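Local coordinates for protein beta-galactosidase (PDB 4CU9) that probably binds carbohydrate as one module of a multi-domain streptococcal beta-galactosidase, an enzyme that releases terminal beta-linked galactose from glycans, at residues N116-E121 / P125-E130. Residues are numbered along the deposited sequence; the frame is centred on the assembly and turned at random.
Sequences NYQAYE and PFNNPE. With EDO (1,2-ethanediol), chain D.
Tyr-117, on the single-turn helix 117-120, presents one face of its ring to CB of Phe-126 where the long connection between strands 97-103 and 132-139 of this galactose-binding-domain-like beta-sandwich folds back on itself. The CB of Phe-126 stands 4.0 Å from the centroid of the Tyr-117 ring and almost on its normal, a CH-pi contact over the middle of the face. Tyr-117 has CG between its backbone N and carbonyl carbon (chi1 70°), which directs the ring at the 3-10 turn 125-127. The phenyl ring of Phe-126 leads away from the helix, into an aromatic cluster with Phe-20, Tyr-103, Phe-108 and Trp-132. At the edge of the tyrosine ring, in its plane, Asn-127 OD1 lies 3.6 Å from Tyr-117 CE1. Tyr-117 OH shares a 2.6 Å hydrogen bond with O1 of an ethanediol, probably from the crystallisation liquor, which Arg-162 also holds. Next along the helix, Gln-118 sends out an extended side chain that crosses that of Asn-127 at about a right angle, the two amide planes 65° apart. Gln-118 NE2 donates to Asn-127 OD1 over 3.2 Å, with an N-H...O angle of 154°, the donor lying in the carbonyl plane of the asparagine. Ser-122 O takes a hydrogen bond from Asn-127 ND2, so both ends of this amide are engaged and its rotation is fixed. A water reinforces the link between the segments: it accepts a weak bond from Gln-118 NE2 and donates to the backbone O of Asn-127 at 3.0 Å.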
loop_
_atom_site.group_PDB
_atom_site.type_symbol
_atom_site.label_atom_id
_atom_site.label_comp_id
_atom_site.label_asym_id
_atom_site.label_seq_id
_atom_site.Cartn_x
_atom_site.Cartn_y
_atom_site.Cartn_z
ATOM N N ASN A 116 2.277 7.698 7.536
ATOM C CA ASN A 116 1.939 7.308 8.882
ATOM C C ASN A 116 0.610 7.933 9.300
ATOM O O ASN A 116 0.499 8.552 10.363
ATOM C CB ASN A 116 3.054 7.715 9.840
ATOM C CG ASN A 116 4.142 6.699 9.922
ATOM O OD1 ASN A 116 3.940 5.636 10.450
ATOM N ND2 ASN A 116 5.319 7.021 9.382
ATOM N N TYR A 117 -0.426 7.715 8.483
ATOM C CA TYR A 117 -1.677 8.391 8.753
ATOM C C TYR A 117 -2.316 7.909 10.024
ATOM O O TYR A 117 -3.017 8.685 10.672
ATOM C CB TYR A 117 -2.647 8.378 7.577
ATOM C CG TYR A 117 -3.274 7.072 7.209
ATOM C CD1 TYR A 117 -4.216 6.450 8.044
ATOM C CD2 TYR A 117 -2.941 6.461 6.021
ATOM C CE1 TYR A 117 -4.816 5.241 7.683
ATOM C CE2 TYR A 117 -3.523 5.262 5.666
ATOM C CZ TYR A 117 -4.462 4.659 6.491
ATOM O OH TYR A 117 -5.020 3.461 6.112
ATOM N N GLN A 118 -2.088 6.650 10.408
ATOM C CA GLN A 118 -2.800 6.140 11.584
ATOM C C GLN A 118 -2.398 6.844 12.867
ATOM O O GLN A 118 -3.267 7.253 13.651
ATOM C CB GLN A 118 -2.659 4.637 11.750
ATOM C CG GLN A 118 -3.715 4.096 12.675
ATOM C CD GLN A 118 -4.008 2.648 12.411
ATOM O OE1 GLN A 118 -3.168 1.794 12.642
ATOM N NE2 GLN A 118 -5.185 2.373 11.918
ATOM N N ALA A 119 -1.093 7.010 13.058
ATOM C CA ALA A 119 -0.510 7.622 14.262
ATOM C C ALA A 119 -0.538 9.139 14.194
ATOM O O ALA A 119 -0.763 9.814 15.196
ATOM C CB ALA A 119 0.922 7.172 14.435
ATOM N N TYR A 120 -0.317 9.674 13.005
ATOM C CA TYR A 120 -0.035 11.090 12.901
ATOM C C TYR A 120 -1.101 11.915 12.241
ATOM O O TYR A 120 -1.050 13.141 12.296
ATOM C CB TYR A 120 1.277 11.282 12.172
ATOM C CG TYR A 120 2.448 10.811 12.982
ATOM C CD1 TYR A 120 2.613 11.190 14.326
ATOM C CD2 TYR A 120 3.392 9.984 12.421
ATOM C CE1 TYR A 120 3.710 10.755 15.060
ATOM C CE2 TYR A 120 4.470 9.535 13.143
ATOM C CZ TYR A 120 4.637 9.926 14.449
ATOM O OH TYR A 120 5.736 9.453 15.119
ATOM N N GLU A 121 -2.078 11.258 11.636
ATOM C CA GLU A 121 -3.163 11.969 11.027
ATOM C C GLU A 121 -4.458 11.142 11.120
ATOM O O GLU A 121 -5.129 10.946 10.114
ATOM C CB GLU A 121 -2.799 12.335 9.602
ATOM C CG GLU A 121 -3.561 13.563 9.129
ATOM C CD GLU A 121 -2.991 14.208 7.885
ATOM O OE1 GLU A 121 -1.755 14.171 7.699
ATOM O OE2 GLU A 121 -3.787 14.775 7.112
ATOM N N PRO A 125 -9.824 10.868 6.541
ATOM C CA PRO A 125 -10.848 9.825 6.224
ATOM C C PRO A 125 -10.314 8.438 5.840
ATOM O O PRO A 125 -11.030 7.467 5.955
ATOM C CB PRO A 125 -11.685 10.476 5.114
ATOM C CG PRO A 125 -10.834 11.562 4.569
ATOM C CD PRO A 125 -9.986 12.057 5.697
ATOM N N PHE A 126 -9.041 8.349 5.434
ATOM C CA PHE A 126 -8.392 7.087 5.170
ATOM C C PHE A 126 -8.366 6.202 6.412
ATOM O O PHE A 126 -8.366 4.983 6.291
ATOM C CB PHE A 126 -6.964 7.269 4.649
ATOM C CG PHE A 126 -6.885 7.600 3.197
ATOM C CD1 PHE A 126 -8.002 8.001 2.458
ATOM C CD2 PHE A 126 -5.685 7.517 2.568
ATOM C CE1 PHE A 126 -7.879 8.277 1.101
ATOM C CE2 PHE A 126 -5.544 7.821 1.235
ATOM C CZ PHE A 126 -6.642 8.170 0.487
ATOM N N ASN A 127 -8.451 6.797 7.588
ATOM C CA ASN A 127 -8.342 6.055 8.800
ATOM C C ASN A 127 -9.661 5.447 9.287
ATOM O O ASN A 127 -9.669 4.708 10.270
ATOM C CB ASN A 127 -7.690 6.929 9.872
ATOM C CG ASN A 127 -7.118 6.130 11.017
ATOM O OD1 ASN A 127 -6.516 5.084 10.819
ATOM N ND2 ASN A 127 -7.305 6.624 12.236
ATOM N N ASN A 128 -10.751 5.671 8.560
ATOM C CA ASN A 128 -12.022 5.122 8.907
ATOM C C ASN A 128 -12.306 3.903 8.020
ATOM O O ASN A 128 -12.462 4.056 6.819
ATOM C CB ASN A 128 -13.110 6.184 8.717
ATOM C CG ASN A 128 -14.522 5.629 8.984
ATOM O OD1 ASN A 128 -14.696 4.458 9.268
ATOM N ND2 ASN A 128 -15.503 6.475 8.867
ATOM N N PRO A 129 -12.366 2.692 8.601
ATOM C CA PRO A 129 -12.504 1.484 7.786
ATOM C C PRO A 129 -13.756 1.464 6.905
ATOM O O PRO A 129 -13.782 0.754 5.885
ATOM C CB PRO A 129 -12.655 0.364 8.831
ATOM C CG PRO A 129 -12.118 0.924 10.088
ATOM C CD PRO A 129 -12.302 2.387 10.047
ATOM N N GLU A 130 -14.796 2.183 7.300
ATOM C CA GLU A 130 -16.058 2.176 6.506
ATOM C C GLU A 130 -15.896 2.930 5.179
ATOM O O GLU A 130 -16.738 2.863 4.328
ATOM C CB GLU A 130 -17.209 2.804 7.291
ATOM C CG GLU A 130 -17.675 1.935 8.455
ATOM C CD GLU A 130 -18.203 0.577 8.008
ATOM O OE1 GLU A 130 -19.101 0.556 7.138
ATOM O OE2 GLU A 130 -17.702 -0.457 8.507
HETATM C C1 EDO D . -7.277 2.039 8.764
HETATM O O1 EDO D . -6.201 1.904 7.812
HETATM C C2 EDO D . -8.690 2.043 8.166
HETATM O O2 EDO D . -9.080 0.715 7.826
HETATM O O HOH W 1 -8.263 2.865 12.095
#